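Long-range contact in nitrate transport protein (Parabacteroides distasonis, PDB 3HN0), which probably acts as the substrate-binding component of an ABC transporter, possibly one for nitrate or a related small solute: residues A[81-93]-A[160-172]. Numbering follows the deposited sequence.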
loop_
_atom_site.group_PDB
_atom_site.type_symbol
_atom_site.label_atom_id
_atom_site.label_comp_id
_atom_site.label_asym_id
_atom_site.label_seq_id
_atom_site.Cartn_x
_atom_site.Cartn_y
_atom_site.Cartn_z
ATOM N N PRO A 81 -2.128 -12.152 7.077
ATOM C CA PRO A 81 -1.773 -11.477 8.317
ATOM C C PRO A 81 -0.467 -10.714 8.309
ATOM O O PRO A 81 -0.099 -10.140 9.332
ATOM C CB PRO A 81 -1.607 -12.659 9.273
ATOM C CG PRO A 81 -1.041 -13.738 8.439
ATOM C CD PRO A 81 -1.685 -13.544 7.081
ATOM N N ILE A 82 0.259 -10.776 7.215
ATOM C CA ILE A 82 1.594 -10.204 7.201
ATOM C C ILE A 82 1.815 -9.654 5.801
ATOM O O ILE A 82 1.390 -10.230 4.797
ATOM C CB ILE A 82 2.653 -11.264 7.682
ATOM C CG1 ILE A 82 4.090 -10.683 7.711
ATOM C CG2 ILE A 82 2.649 -12.510 6.761
ATOM C CD1 ILE A 82 5.201 -11.640 8.293
ATOM N N TRP A 83 2.453 -8.481 5.741
ATOM C CA TRP A 83 2.525 -7.720 4.500
ATOM C C TRP A 83 3.968 -7.292 4.127
ATOM O O TRP A 83 4.204 -6.712 3.080
ATOM C CB TRP A 83 1.582 -6.492 4.596
ATOM C CG TRP A 83 0.160 -6.962 4.817
ATOM C CD1 TRP A 83 -0.414 -7.267 6.007
ATOM C CD2 TRP A 83 -0.792 -7.324 3.798
ATOM N NE1 TRP A 83 -1.676 -7.767 5.822
ATOM C CE2 TRP A 83 -1.960 -7.778 4.471
ATOM C CE3 TRP A 83 -0.800 -7.252 2.394
ATOM C CZ2 TRP A 83 -3.079 -8.203 3.808
ATOM C CZ3 TRP A 83 -1.946 -7.653 1.720
ATOM C CH2 TRP A 83 -3.077 -8.151 2.437
ATOM N N GLY A 84 4.918 -7.570 4.996
ATOM C CA GLY A 84 6.320 -7.164 4.806
ATOM C C GLY A 84 7.204 -8.396 4.790
ATOM O O GLY A 84 7.627 -8.895 5.828
ATOM N N THR A 85 7.451 -8.956 3.613
ATOM C CA THR A 85 8.226 -10.163 3.562
ATOM C C THR A 85 9.541 -10.096 2.820
ATOM O O THR A 85 10.388 -10.970 3.013
ATOM C CB THR A 85 7.386 -11.352 3.009
ATOM O OG1 THR A 85 7.115 -11.155 1.649
ATOM C CG2 THR A 85 6.080 -11.462 3.718
ATOM N N LEU A 86 9.717 -9.104 1.949
ATOM C CA LEU A 86 10.898 -9.106 1.104
ATOM C C LEU A 86 11.534 -7.723 1.009
ATOM O O LEU A 86 10.894 -6.730 0.656
ATOM C CB LEU A 86 10.548 -9.668 -0.271
ATOM C CG LEU A 86 11.747 -10.174 -1.054
ATOM C CD1 LEU A 86 12.351 -11.449 -0.345
ATOM C CD2 LEU A 86 11.344 -10.435 -2.496
ATOM N N TYR A 87 12.827 -7.687 1.358
ATOM C CA TYR A 87 13.602 -6.486 1.282
ATOM C C TYR A 87 14.914 -6.681 0.559
ATOM O O TYR A 87 15.490 -7.753 0.593
ATOM C CB TYR A 87 13.857 -5.960 2.697
ATOM C CG TYR A 87 12.640 -5.477 3.393
ATOM C CD1 TYR A 87 11.800 -6.377 4.075
ATOM C CD2 TYR A 87 12.284 -4.115 3.389
ATOM C CE1 TYR A 87 10.642 -5.945 4.726
ATOM C CE2 TYR A 87 11.112 -3.701 4.036
ATOM C CZ TYR A 87 10.312 -4.611 4.706
ATOM O OH TYR A 87 9.169 -4.187 5.359
ATOM N N LEU A 88 15.380 -5.660 -0.154
ATOM C CA LEU A 88 16.681 -5.728 -0.811
ATOM C C LEU A 88 17.733 -5.134 0.100
ATOM O O LEU A 88 17.558 -4.011 0.592
ATOM C CB LEU A 88 16.637 -4.899 -2.088
ATOM C CG LEU A 88 17.884 -4.770 -2.964
ATOM C CD1 LEU A 88 18.322 -6.122 -3.498
ATOM C CD2 LEU A 88 17.536 -3.770 -4.079
ATOM N N VAL A 89 18.847 -5.837 0.273
ATOM C CA VAL A 89 19.967 -5.347 1.059
ATOM C C VAL A 89 21.224 -5.293 0.185
ATOM O O VAL A 89 21.403 -6.112 -0.709
ATOM C CB VAL A 89 20.222 -6.230 2.304
ATOM C CG1 VAL A 89 19.027 -6.171 3.245
ATOM C CG2 VAL A 89 20.523 -7.731 1.922
ATOM N N GLU A 90 22.064 -4.311 0.451
ATOM C CA GLU A 90 23.292 -4.135 -0.296
ATOM C C GLU A 90 24.389 -3.690 0.654
ATOM O O GLU A 90 24.133 -2.954 1.621
ATOM C CB GLU A 90 23.103 -3.126 -1.454
ATOM C CG GLU A 90 21.802 -3.300 -2.243
ATOM C CD GLU A 90 21.732 -2.453 -3.510
ATOM O OE1 GLU A 90 22.646 -2.581 -4.363
ATOM O OE2 GLU A 90 20.748 -1.684 -3.668
ATOM N N LYS A 91 25.601 -4.146 0.363
ATOM C CA LYS A 91 26.791 -3.709 1.069
ATOM C C LYS A 91 27.393 -2.526 0.352
ATOM O O LYS A 91 27.294 -2.430 -0.866
ATOM C CB LYS A 91 27.827 -4.822 1.113
ATOM C CG LYS A 91 27.508 -5.851 2.137
ATOM C CD LYS A 91 28.542 -6.965 2.234
ATOM C CE LYS A 91 29.906 -6.474 2.729
ATOM N NZ LYS A 91 30.442 -7.277 3.859
ATOM N N THR A 92 28.002 -1.636 1.142
ATOM C CA THR A 92 28.842 -0.539 0.648
ATOM C C THR A 92 30.258 -0.731 1.200
ATOM O O THR A 92 30.432 -0.816 2.424
ATOM C CB THR A 92 28.329 0.834 1.132
ATOM O OG1 THR A 92 26.915 0.889 0.938
ATOM C CG2 THR A 92 29.009 1.987 0.364
ATOM N N PRO A 93 31.265 -0.822 0.312
ATOM C CA PRO A 93 31.169 -0.767 -1.148
ATOM C C PRO A 93 30.610 -2.038 -1.763
ATOM O O PRO A 93 30.650 -3.121 -1.149
ATOM C CB PRO A 93 32.628 -0.570 -1.595
ATOM C CG PRO A 93 33.445 -1.153 -0.487
ATOM C CD PRO A 93 32.672 -0.846 0.769
ATOM N N LYS A 160 24.825 -8.529 12.035
ATOM C CA LYS A 160 26.156 -9.145 11.973
ATOM C C LYS A 160 27.082 -8.546 10.923
ATOM O O LYS A 160 28.267 -8.780 10.965
ATOM C CB LYS A 160 26.018 -10.673 11.789
ATOM C CG LYS A 160 25.430 -11.380 13.032
ATOM C CD LYS A 160 25.323 -12.909 12.837
ATOM C CE LYS A 160 26.681 -13.598 12.706
ATOM N NZ LYS A 160 26.611 -15.088 12.401
ATOM N N ASP A 161 26.541 -7.745 10.019
ATOM C CA ASP A 161 27.353 -6.987 9.109
ATOM C C ASP A 161 26.831 -5.580 9.138
ATOM O O ASP A 161 25.846 -5.234 8.452
ATOM C CB ASP A 161 27.275 -7.537 7.682
ATOM C CG ASP A 161 28.265 -6.848 6.750
ATOM O OD1 ASP A 161 28.686 -5.698 7.041
ATOM O OD2 ASP A 161 28.638 -7.464 5.735
ATOM N N SER A 162 27.507 -4.746 9.915
ATOM C CA SER A 162 27.013 -3.406 10.126
ATOM C C SER A 162 27.182 -2.458 8.959
ATOM O O SER A 162 26.690 -1.335 9.057
ATOM C CB SER A 162 27.621 -2.807 11.401
ATOM O OG SER A 162 28.951 -2.455 11.159
ATOM N N SER A 163 27.888 -2.906 7.908
ATOM C CA SER A 163 27.962 -2.247 6.602
ATOM C C SER A 163 26.669 -2.406 5.756
ATOM O O SER A 163 26.349 -1.543 4.957
ATOM C CB SER A 163 29.199 -2.722 5.812
ATOM O OG SER A 163 29.017 -3.888 5.001
ATOM N N LEU A 164 25.912 -3.468 6.011
ATOM C CA LEU A 164 24.788 -3.861 5.175
ATOM C C LEU A 164 23.661 -2.868 5.427
ATOM O O LEU A 164 23.453 -2.460 6.558
ATOM C CB LEU A 164 24.320 -5.286 5.549
ATOM C CG LEU A 164 23.396 -5.963 4.577
ATOM C CD1 LEU A 164 24.115 -6.284 3.210
ATOM C CD2 LEU A 164 22.793 -7.230 5.277
ATOM N N ARG A 165 22.941 -2.507 4.370
ATOM C CA ARG A 165 21.793 -1.627 4.453
ATOM C C ARG A 165 20.623 -2.166 3.638
ATOM O O ARG A 165 20.825 -2.730 2.581
ATOM C CB ARG A 165 22.154 -0.225 3.936
ATOM C CG ARG A 165 23.219 0.495 4.761
ATOM C CD ARG A 165 22.647 1.062 6.076
ATOM N NE ARG A 165 23.660 1.806 6.849
ATOM C CZ ARG A 165 24.513 1.252 7.711
ATOM N NH1 ARG A 165 24.491 -0.066 7.917
ATOM N NH2 ARG A 165 25.408 2.009 8.360
ATOM N N ILE A 166 19.408 -1.906 4.111
ATOM C CA ILE A 166 18.198 -2.097 3.292
ATOM C C ILE A 166 18.170 -0.934 2.281
ATOM O O ILE A 166 18.291 0.219 2.674
ATOM C CB ILE A 166 16.961 -2.081 4.122
ATOM C CG1 ILE A 166 16.928 -3.292 5.044
ATOM C CG2 ILE A 166 15.740 -2.054 3.224
ATOM C CD1 ILE A 166 15.779 -3.263 6.058
ATOM N N THR A 167 18.062 -1.268 1.001
ATOM C CA THR A 167 17.998 -0.289 -0.073
ATOM C C THR A 167 16.643 -0.242 -0.767
ATOM O O THR A 167 16.370 0.731 -1.468
ATOM C CB THR A 167 19.106 -0.537 -1.112
ATOM O OG1 THR A 167 18.936 -1.812 -1.744
ATOM C CG2 THR A 167 20.503 -0.463 -0.423
ATOM N N ALA A 168 15.802 -1.252 -0.587
ATOM C CA ALA A 168 14.450 -1.215 -1.186
ATOM C C ALA A 168 13.506 -2.134 -0.468
ATOM O O ALA A 168 13.916 -3.169 0.091
ATOM C CB ALA A 168 14.534 -1.608 -2.682
ATOM N N ASP A 169 12.224 -1.793 -0.557
ATOM C CA ASP A 169 11.120 -2.575 -0.064
ATOM C C ASP A 169 10.493 -3.216 -1.280
ATOM O O ASP A 169 10.074 -2.497 -2.184
ATOM C CB ASP A 169 10.206 -1.581 0.638
ATOM C CG ASP A 169 8.908 -2.193 1.161
ATOM O OD1 ASP A 169 8.475 -3.229 0.655
ATOM O OD2 ASP A 169 8.305 -1.590 2.084
ATOM N N LEU A 170 10.461 -4.538 -1.321
ATOM C CA LEU A 170 9.996 -5.276 -2.502
ATOM C C LEU A 170 8.565 -5.784 -2.384
ATOM O O LEU A 170 8.140 -6.693 -3.122
ATOM C CB LEU A 170 10.973 -6.429 -2.820
ATOM C CG LEU A 170 12.089 -6.030 -3.774
ATOM C CD1 LEU A 170 12.806 -4.780 -3.287
ATOM C CD2 LEU A 170 13.037 -7.208 -3.973
ATOM N N ASN A 171 7.818 -5.200 -1.462
ATOM C CA ASN A 171 6.501 -5.706 -1.124
ATOM C C ASN A 171 5.312 -5.005 -1.793
ATOM O O ASN A 171 4.167 -5.301 -1.457
ATOM C CB ASN A 171 6.283 -5.709 0.397
ATOM C CG ASN A 171 7.330 -6.527 1.145
ATOM O OD1 ASN A 171 7.410 -7.729 0.979
ATOM N ND2 ASN A 171 8.178 -5.846 1.912
ATOM N N HIS A 172 5.563 -4.105 -2.741
ATOM C CA HIS A 172 4.483 -3.294 -3.294
ATOM C C HIS A 172 4.374 -3.416 -4.790
ATOM O O HIS A 172 5.377 -3.445 -5.497
ATOM C CB HIS A 172 4.662 -1.815 -2.910
ATOM C CG HIS A 172 4.896 -1.589 -1.459
ATOM N ND1 HIS A 172 3.873 -1.494 -0.537
ATOM C CD2 HIS A 172 6.044 -1.402 -0.771
ATOM C CE1 HIS A 172 4.392 -1.280 0.664
ATOM N NE2 HIS A 172 5.706 -1.236 0.550
HETATM O O HOH W 1 6.669 -2.971 3.753
HETATM O O HOH W 2 25.150 -0.296 2.138
#
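Tyr-87 and Asp-169 lie side by side across an antiparallel strand pair, 87-90 with 165-169, in the second lobe of a two-lobed fold like that of periplasmic binding proteins. The pair carries a classic beta bulge: two residues, Thr-167 and Ala-168, sit opposite the single Leu-88. Leu-88 O accepts from Thr-167 N at 2.8 Å, and only weakly from Ala-168 N. Beyond the strands, the Asn-171 amide turns back on residues 84-87, where the chain leaves the other lobe. Its OD1 takes two backbone donors. Leu-86 N lies in the plane of the amide, on a lone pair of Asn-171 OD1, at 2.9 Å, whereas Thr-85 N sits above that plane. Asn-171 ND2 stands over one face of the Tyr-87 ring, offset toward the rim, with amide and ring planes 73° apart. Asp-169 OD1 receives both Asn-171 N and ND2, which helps to hold the amide's rotation. With an alanine here, Thr-85 N and Leu-86 N would probably lose their shared acceptor, and the Tyr-87 ring the amide nitrogen over one face. Tyr-87 OH hydrogen-bonds to Arg-239 O. On the face of Leu-88, Ala-168 CB packs 4.0 Å from Leu-88 CB. At the far end, Lys-91 bends at chi3 and again at chi4 to bring NZ 2.6 Å from Asp-161 OD2, a salt bridge on the syn lone pair. Glu-90 OE1 pairs with Arg-146, while OE2 uses its anti lone pair to accept from Thr-167 OG1 at 2.6 Å.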